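Local coordinates for protein putative oxidoreductase molybdopterin-binding subunit (Sulfolobus tokodaii, PDB 4ZOH) that probably oxidises an aldehyde or related substrate at a molybdenum centre, as the subunit of a xanthine oxidase-family enzyme that binds pterin cytosine dinucleotide, at residues K218-P223 against P327-R332; E224-A229 against Y287-D292. One frame throughout, in Å; residues are numbered along the deposited sequence.

Interaction 1. Residues K218-P223 against P327-R332; sequences KIIAHP and PTQSYR. With MCN (pterin cytosine dinucleotide), chain D.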
loop_
_atom_site.group_PDB
_atom_site.type_symbol
_atom_site.label_atom_id
_atom_site.label_comp_id
_atom_site.label_asym_id
_atom_site.label_seq_id
_atom_site.Cartn_x
_atom_site.Cartn_y
_atom_site.Cartn_z
ATOM N N LYS A 218 -23.195 -6.524 2.031
ATOM C CA LYS A 218 -21.835 -6.852 1.571
ATOM C C LYS A 218 -21.478 -8.344 1.866
ATOM O O LYS A 218 -20.299 -8.764 1.853
ATOM C CB LYS A 218 -20.777 -5.869 2.149
ATOM C CG LYS A 218 -20.952 -4.413 1.649
ATOM C CD LYS A 218 -20.104 -3.376 2.429
ATOM C CE LYS A 218 -20.485 -1.969 2.028
ATOM N NZ LYS A 218 -19.560 -0.964 2.702
ATOM N N ILE A 219 -22.501 -9.134 2.188
ATOM C CA ILE A 219 -22.286 -10.586 2.289
ATOM C C ILE A 219 -21.904 -11.194 0.921
ATOM O O ILE A 219 -20.858 -11.838 0.781
ATOM C CB ILE A 219 -23.544 -11.324 2.794
ATOM C CG1 ILE A 219 -23.951 -10.796 4.177
ATOM C CG2 ILE A 219 -23.277 -12.856 2.788
ATOM C CD1 ILE A 219 -25.253 -11.483 4.695
ATOM N N ILE A 220 -22.752 -10.930 -0.081
ATOM C CA ILE A 220 -22.573 -11.538 -1.382
ATOM C C ILE A 220 -21.402 -10.863 -2.089
ATOM O O ILE A 220 -21.006 -9.726 -1.723
ATOM C CB ILE A 220 -23.873 -11.395 -2.236
ATOM C CG1 ILE A 220 -24.182 -9.931 -2.632
ATOM C CG2 ILE A 220 -25.024 -12.062 -1.486
ATOM C CD1 ILE A 220 -25.355 -9.817 -3.602
ATOM N N ALA A 221 -20.840 -11.557 -3.081
ATOM C CA ALA A 221 -19.977 -10.876 -4.072
ATOM C C ALA A 221 -20.899 -10.270 -5.075
ATOM O O ALA A 221 -21.770 -10.962 -5.608
ATOM C CB ALA A 221 -19.027 -11.870 -4.759
ATOM N N HIS A 222 -20.695 -9.006 -5.337
ATOM C CA HIS A 222 -21.462 -8.317 -6.247
ATOM C C HIS A 222 -21.000 -8.478 -7.698
ATOM O O HIS A 222 -19.836 -8.750 -7.911
ATOM C CB HIS A 222 -21.405 -6.849 -5.872
ATOM C CG HIS A 222 -22.236 -6.557 -4.670
ATOM N ND1 HIS A 222 -23.533 -6.119 -4.768
ATOM C CD2 HIS A 222 -21.988 -6.723 -3.349
ATOM C CE1 HIS A 222 -24.047 -5.962 -3.558
ATOM N NE2 HIS A 222 -23.134 -6.343 -2.678
ATOM N N PRO A 223 -21.882 -8.198 -8.670
ATOM C CA PRO A 223 -21.355 -8.310 -10.070
ATOM C C PRO A 223 -20.053 -7.528 -10.304
ATOM O O PRO A 223 -19.130 -8.073 -10.937
ATOM C CB PRO A 223 -22.492 -7.740 -10.946
ATOM C CG PRO A 223 -23.752 -7.848 -10.098
ATOM C CD PRO A 223 -23.260 -7.633 -8.644
ATOM N N PRO A 327 -31.590 -7.030 -7.844
ATOM C CA PRO A 327 -31.836 -8.187 -6.993
ATOM C C PRO A 327 -31.825 -7.898 -5.450
ATOM O O PRO A 327 -30.944 -7.189 -4.965
ATOM C CB PRO A 327 -30.648 -9.109 -7.345
ATOM C CG PRO A 327 -30.230 -8.671 -8.714
ATOM C CD PRO A 327 -30.336 -7.190 -8.591
ATOM N N THR A 328 -32.701 -8.554 -4.702
ATOM C CA THR A 328 -32.931 -8.318 -3.288
ATOM C C THR A 328 -31.860 -9.097 -2.509
ATOM O O THR A 328 -31.476 -10.179 -2.928
ATOM C CB THR A 328 -34.347 -8.849 -2.915
ATOM O OG1 THR A 328 -35.308 -8.319 -3.860
ATOM C CG2 THR A 328 -34.724 -8.426 -1.391
ATOM N N GLN A 329 -31.431 -8.585 -1.357
ATOM C CA GLN A 329 -30.384 -9.229 -0.530
ATOM C C GLN A 329 -30.716 -9.147 0.939
ATOM O O GLN A 329 -31.553 -8.390 1.344
ATOM C CB GLN A 329 -29.066 -8.427 -0.584
ATOM C CG GLN A 329 -28.584 -7.986 -1.909
ATOM C CD GLN A 329 -27.363 -7.063 -1.777
ATOM O OE1 GLN A 329 -27.362 -5.933 -2.299
ATOM N NE2 GLN A 329 -26.366 -7.519 -1.063
ATOM N N SER A 330 -29.926 -9.820 1.747
ATOM C CA SER A 330 -30.021 -9.709 3.202
ATOM C C SER A 330 -29.940 -8.222 3.548
ATOM O O SER A 330 -29.069 -7.474 3.048
ATOM C CB SER A 330 -28.867 -10.387 3.863
ATOM O OG SER A 330 -29.132 -11.741 4.083
ATOM N N TYR A 331 -30.867 -7.804 4.408
ATOM C CA TYR A 331 -30.722 -6.570 5.196
ATOM C C TYR A 331 -31.021 -6.916 6.656
ATOM O O TYR A 331 -31.987 -7.689 6.940
ATOM C CB TYR A 331 -31.652 -5.509 4.729
ATOM C CG TYR A 331 -31.705 -4.251 5.579
ATOM C CD1 TYR A 331 -30.522 -3.501 5.830
ATOM C CD2 TYR A 331 -32.882 -3.811 6.126
ATOM C CE1 TYR A 331 -30.547 -2.300 6.522
ATOM C CE2 TYR A 331 -32.934 -2.631 6.844
ATOM C CZ TYR A 331 -31.754 -1.867 7.040
ATOM O OH TYR A 331 -31.762 -0.689 7.754
ATOM N N ARG A 332 -30.185 -6.364 7.557
ATOM C CA ARG A 332 -30.296 -6.498 8.994
ATOM C C ARG A 332 -31.534 -7.229 9.520
ATOM O O ARG A 332 -32.624 -6.680 9.511
ATOM C CB ARG A 332 -30.127 -5.115 9.677
ATOM C CG ARG A 332 -29.786 -5.303 11.183
ATOM C CD ARG A 332 -29.557 -3.954 11.861
ATOM N NE ARG A 332 -28.918 -4.117 13.193
ATOM C CZ ARG A 332 -28.099 -3.191 13.728
ATOM N NH1 ARG A 332 -27.846 -2.088 13.031
ATOM N NH2 ARG A 332 -27.487 -3.401 14.906
HETATM N N1 MCN D . -22.725 -8.855 22.207
HETATM C C2 MCN D . -22.474 -9.177 23.531
HETATM N N3 MCN D . -23.169 -10.170 24.170
HETATM C C4 MCN D . -24.150 -10.849 23.457
HETATM C C5 MCN D . -24.416 -10.535 22.125
HETATM C C6 MCN D . -23.680 -9.542 21.477
HETATM O O2 MCN D . -21.613 -8.604 24.205
HETATM N N4 MCN D . -24.808 -11.799 24.086
HETATM C "C1'" MCN D . -21.914 -7.797 21.603
HETATM C C2D MCN D . -20.691 -8.416 20.921
HETATM O "O2'" MCN D . -19.566 -8.454 21.746
HETATM C "C3'" MCN D . -20.398 -7.431 19.821
HETATM C C4D MCN D . -21.769 -7.224 19.324
HETATM O O4D MCN D . -22.611 -7.163 20.556
HETATM O "O3'" MCN D . -19.867 -6.235 20.275
HETATM C "C5'" MCN D . -21.794 -8.513 18.526
HETATM O "O5'" MCN D . -23.008 -8.829 18.153
HETATM P PA MCN D . -23.397 -10.283 17.541
HETATM O O1A MCN D . -22.479 -11.392 17.699
HETATM O O2A MCN D . -24.798 -10.341 18.082
HETATM O O3A MCN D . -23.563 -9.743 15.952
HETATM P PB MCN D . -22.300 -9.668 14.950
HETATM O O1B MCN D . -22.172 -11.026 14.280
HETATM O O2B MCN D . -21.058 -9.136 15.520
HETATM O O3B MCN D . -22.839 -8.607 13.988
HETATM C C10 MCN D . -23.627 -8.913 12.805
HETATM C "C9'" MCN D . -24.863 -8.049 12.751
HETATM C "C8'" MCN D . -25.541 -8.114 11.487
HETATM S "S8'" MCN D . -26.031 -9.669 10.831
HETATM C "C7'" MCN D . -25.939 -7.000 10.813
HETATM S "S7'" MCN D . -26.908 -7.056 9.316
HETATM C "C6'" MCN D . -25.722 -5.664 11.333
HETATM C C7 MCN D . -25.424 -5.722 12.868
HETATM O "O9'" MCN D . -24.444 -6.722 13.056
HETATM N "N5'" MCN D . -24.714 -4.909 10.591
HETATM C C4A MCN D . -23.912 -3.907 11.172
HETATM N "N8'" MCN D . -24.878 -4.411 13.337
HETATM C C4B MCN D . -24.042 -3.656 12.568
HETATM N "N1'" MCN D . -23.353 -2.691 13.183
HETATM C "C2'" MCN D . -22.481 -1.972 12.481
HETATM N "N2'" MCN D . -21.802 -1.042 13.119
HETATM N "N3'" MCN D . -22.285 -2.149 11.071
HETATM C "C4'" MCN D . -23.031 -3.131 10.380
HETATM O "O4'" MCN D . -22.876 -3.286 9.133
#
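Ile-219 and Ser-330 bring the two loops closest, with CA atoms 7.8 Å apart; the gap has widened to 10.4 Å between His-222 CA and Pro-327 CA, and no hydrogen bond crosses it. Both are irregular loops of the molybdopterin-binding domain of the xanthine oxidase family, with Arg-332 in the cofactor pocket, and side chains alone bridge them. Gln-329 gives up the most surface, 75 Å², its chain extended beyond CG (chi2 173°) to put the amide against both Ile-220 and His-222. Its NE2 lies 3.6 Å from Ile-220 CD1, where the two side chains cross at about a right angle. OE1 comes to the edge of the His-222 ring, near its plane, 3.5 Å from CE1, while ring and amide planes stand 74° apart. The polar ends are held from outside: Gly-253 N bonds Gln-329 OE1, and His-222 NE2 is tied to Ser-217 O, which would limit the rotation of the imidazole. Ile-220 CG1 sits over the rim of one imidazole face, 3.7 Å above its plane. Nearer the metal, Ile-219, whose side chain is about 5 Å from the molybdenum atom, sets CD1 against Ser-330 CB. Arg-332 presents one guanidinium face to the cofactor, its NH2 3.2 Å from N8' of the pterin.

Interaction 2. Residues E224-A229 against Y287-D292; sequences EEYALA and YPDAND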
loop_
_atom_site.group_PDB
_atom_site.type_symbol
_atom_site.label_atom_id
_atom_site.label_comp_id
_atom_site.label_asym_id
_atom_site.label_seq_id
_atom_site.Cartn_x
_atom_site.Cartn_y
_atom_site.Cartn_z
ATOM N N GLU A 224 -19.956 -6.316 -9.747
ATOM C CA GLU A 224 -18.763 -5.490 -9.913
ATOM C C GLU A 224 -17.503 -6.144 -9.323
ATOM O O GLU A 224 -16.387 -5.993 -9.860
ATOM C CB GLU A 224 -18.968 -4.114 -9.264
ATOM C CG GLU A 224 -20.072 -3.278 -9.862
ATOM C CD GLU A 224 -21.388 -3.498 -9.138
ATOM O OE1 GLU A 224 -21.697 -4.612 -8.822
ATOM O OE2 GLU A 224 -22.126 -2.550 -8.918
ATOM N N GLU A 225 -17.662 -6.885 -8.236
ATOM C CA GLU A 225 -16.497 -7.509 -7.667
ATOM C C GLU A 225 -15.959 -8.654 -8.546
ATOM O O GLU A 225 -14.757 -8.773 -8.770
ATOM C CB GLU A 225 -16.782 -8.024 -6.231
ATOM C CG GLU A 225 -16.836 -6.920 -5.127
ATOM C CD GLU A 225 -17.462 -7.485 -3.848
ATOM O OE1 GLU A 225 -18.667 -7.667 -3.824
ATOM O OE2 GLU A 225 -16.791 -7.770 -2.861
ATOM N N TYR A 226 -16.846 -9.554 -8.955
ATOM C CA TYR A 226 -16.457 -10.600 -9.988
ATOM C C TYR A 226 -15.806 -9.996 -11.230
ATOM O O TYR A 226 -14.755 -10.463 -11.666
ATOM C CB TYR A 226 -17.686 -11.417 -10.402
ATOM C CG TYR A 226 -18.218 -12.342 -9.325
ATOM C CD1 TYR A 226 -17.394 -13.287 -8.729
ATOM C CD2 TYR A 226 -19.553 -12.252 -8.917
ATOM C CE1 TYR A 226 -17.857 -14.191 -7.821
ATOM C CE2 TYR A 226 -20.051 -13.157 -8.010
ATOM C CZ TYR A 226 -19.196 -14.132 -7.490
ATOM O OH TYR A 226 -19.669 -15.005 -6.571
ATOM N N ALA A 227 -16.396 -8.948 -11.751
ATOM C CA ALA A 227 -15.862 -8.307 -12.948
ATOM C C ALA A 227 -14.502 -7.666 -12.714
ATOM O O ALA A 227 -13.575 -7.807 -13.545
ATOM C CB ALA A 227 -16.840 -7.295 -13.525
ATOM N N LEU A 228 -14.349 -6.988 -11.575
ATOM C CA LEU A 228 -13.085 -6.294 -11.291
ATOM C C LEU A 228 -11.971 -7.329 -11.201
ATOM O O LEU A 228 -10.862 -7.151 -11.702
ATOM C CB LEU A 228 -13.185 -5.521 -9.942
ATOM C CG LEU A 228 -11.999 -4.590 -9.730
ATOM C CD1 LEU A 228 -12.064 -3.409 -10.720
ATOM C CD2 LEU A 228 -12.009 -4.095 -8.256
ATOM N N ALA A 229 -12.306 -8.443 -10.567
ATOM C CA ALA A 229 -11.354 -9.462 -10.337
ATOM C C ALA A 229 -10.876 -10.125 -11.675
ATOM O O ALA A 229 -9.674 -10.359 -11.886
ATOM C CB ALA A 229 -11.945 -10.451 -9.431
ATOM N N TYR A 287 -30.093 -12.668 -10.087
ATOM C CA TYR A 287 -28.660 -12.719 -9.938
ATOM C C TYR A 287 -28.459 -13.845 -8.974
ATOM O O TYR A 287 -28.967 -13.784 -7.868
ATOM C CB TYR A 287 -28.104 -11.357 -9.472
ATOM C CG TYR A 287 -26.619 -11.363 -9.057
ATOM C CD1 TYR A 287 -25.637 -11.878 -9.922
ATOM C CD2 TYR A 287 -26.197 -10.778 -7.823
ATOM C CE1 TYR A 287 -24.286 -11.842 -9.588
ATOM C CE2 TYR A 287 -24.852 -10.758 -7.457
ATOM C CZ TYR A 287 -23.893 -11.283 -8.353
ATOM O OH TYR A 287 -22.560 -11.296 -8.088
ATOM N N PRO A 288 -27.736 -14.906 -9.366
ATOM C CA PRO A 288 -27.704 -16.033 -8.457
ATOM C C PRO A 288 -27.219 -15.755 -7.001
ATOM O O PRO A 288 -27.805 -16.322 -6.038
ATOM C CB PRO A 288 -26.769 -17.045 -9.177
ATOM C CG PRO A 288 -27.019 -16.722 -10.640
ATOM C CD PRO A 288 -27.021 -15.207 -10.622
ATOM N N ASP A 289 -26.147 -14.973 -6.825
ATOM C CA ASP A 289 -25.609 -14.711 -5.414
ATOM C C ASP A 289 -26.646 -14.067 -4.520
ATOM O O ASP A 289 -26.869 -14.510 -3.416
ATOM C CB ASP A 289 -24.331 -13.876 -5.434
ATOM C CG ASP A 289 -23.270 -14.512 -6.267
ATOM O OD1 ASP A 289 -22.250 -14.979 -5.699
ATOM O OD2 ASP A 289 -23.493 -14.536 -7.524
ATOM N N ALA A 290 -27.328 -13.068 -5.054
ATOM C CA ALA A 290 -28.400 -12.421 -4.313
ATOM C C ALA A 290 -29.624 -13.319 -4.121
ATOM O O ALA A 290 -30.200 -13.372 -3.008
ATOM C CB ALA A 290 -28.780 -11.143 -5.010
ATOM N N ASN A 291 -30.036 -14.037 -5.187
ATOM C CA ASN A 291 -31.239 -14.909 -5.088
ATOM C C ASN A 291 -31.080 -15.914 -4.045
ATOM O O ASN A 291 -31.992 -16.148 -3.260
ATOM C CB ASN A 291 -31.552 -15.606 -6.406
ATOM C CG ASN A 291 -31.815 -14.615 -7.496
ATOM O OD1 ASN A 291 -31.735 -14.972 -8.632
ATOM N ND2 ASN A 291 -32.142 -13.352 -7.155
ATOM N N ASP A 292 -29.923 -16.523 -4.014
ATOM C CA ASP A 292 -29.672 -17.541 -3.045
ATOM C C ASP A 292 -29.714 -16.954 -1.551
ATOM O O ASP A 292 -30.182 -17.626 -0.633
ATOM C CB ASP A 292 -28.292 -18.131 -3.356
ATOM C CG ASP A 292 -27.824 -19.127 -2.298
ATOM O OD1 ASP A 292 -28.529 -20.143 -1.988
ATOM O OD2 ASP A 292 -26.724 -18.886 -1.754
#
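Tyr-226 of helix 223-235 and Asp-289 of helix 288-304 share the one hydrogen bond across this contact: the phenol OH donates to Asp-289 OD1 over 2.7 Å. The oxygen is met on its syn side, 27° out of the carboxylate plane. The side chains come from opposite directions, and the ring and carboxylate planes are 54° apart. With CG beside the backbone N (chi1 -70°), Tyr-226 projects its ring across the gap between segments 224-229 and 287-292, whose nearest CA atoms, those of Tyr-226 and Asp-289, are 11.0 Å apart. This bridge joins two helices of the molybdopterin-binding domain close to their N-terminal ends, where Tyr-287 is the N-cap residue of helix 288-304. A phenylalanine here would probably leave Asp-289 OD1 without its phenolic donor, and the bridge between the helices without its one hydrogen bond. The remaining contact is between the tyrosines: Tyr-287 OH reaches the Tyr-226 ring at its edge, in plane, 3.1 Å from CE2, and has its polar partner on the 218-223 loop, at Ala-221 O. On the Tyr-226 side, Phe-198 meets the ring, and Asn-194 and Leu-195 of helix 188-199 also touch it.

Both interactions are buried and lie in the same molybdopterin-binding domain, their centres 9 Å apart, and interaction 2 is nested within the chain loop that interaction 1 closes. The segments are continuous at 223/224: His-222 is the N-cap of the helix carrying Tyr-226. They differ in position, their centres about 10 Å and 18 Å from the centre of the chain. Chemistry follows place: near the cofactor, loops meet through van der Waals contacts with no hydrogen bond between them, whereas further out two helices are bridged by a phenol-carboxylate bond that reaches partly exposed Asp-289. Tyr-287 couples the two, its OH 2.6 Å from Ala-221 O in a probable hydrogen bond and its CB 3.5 Å from Pro-327 CG.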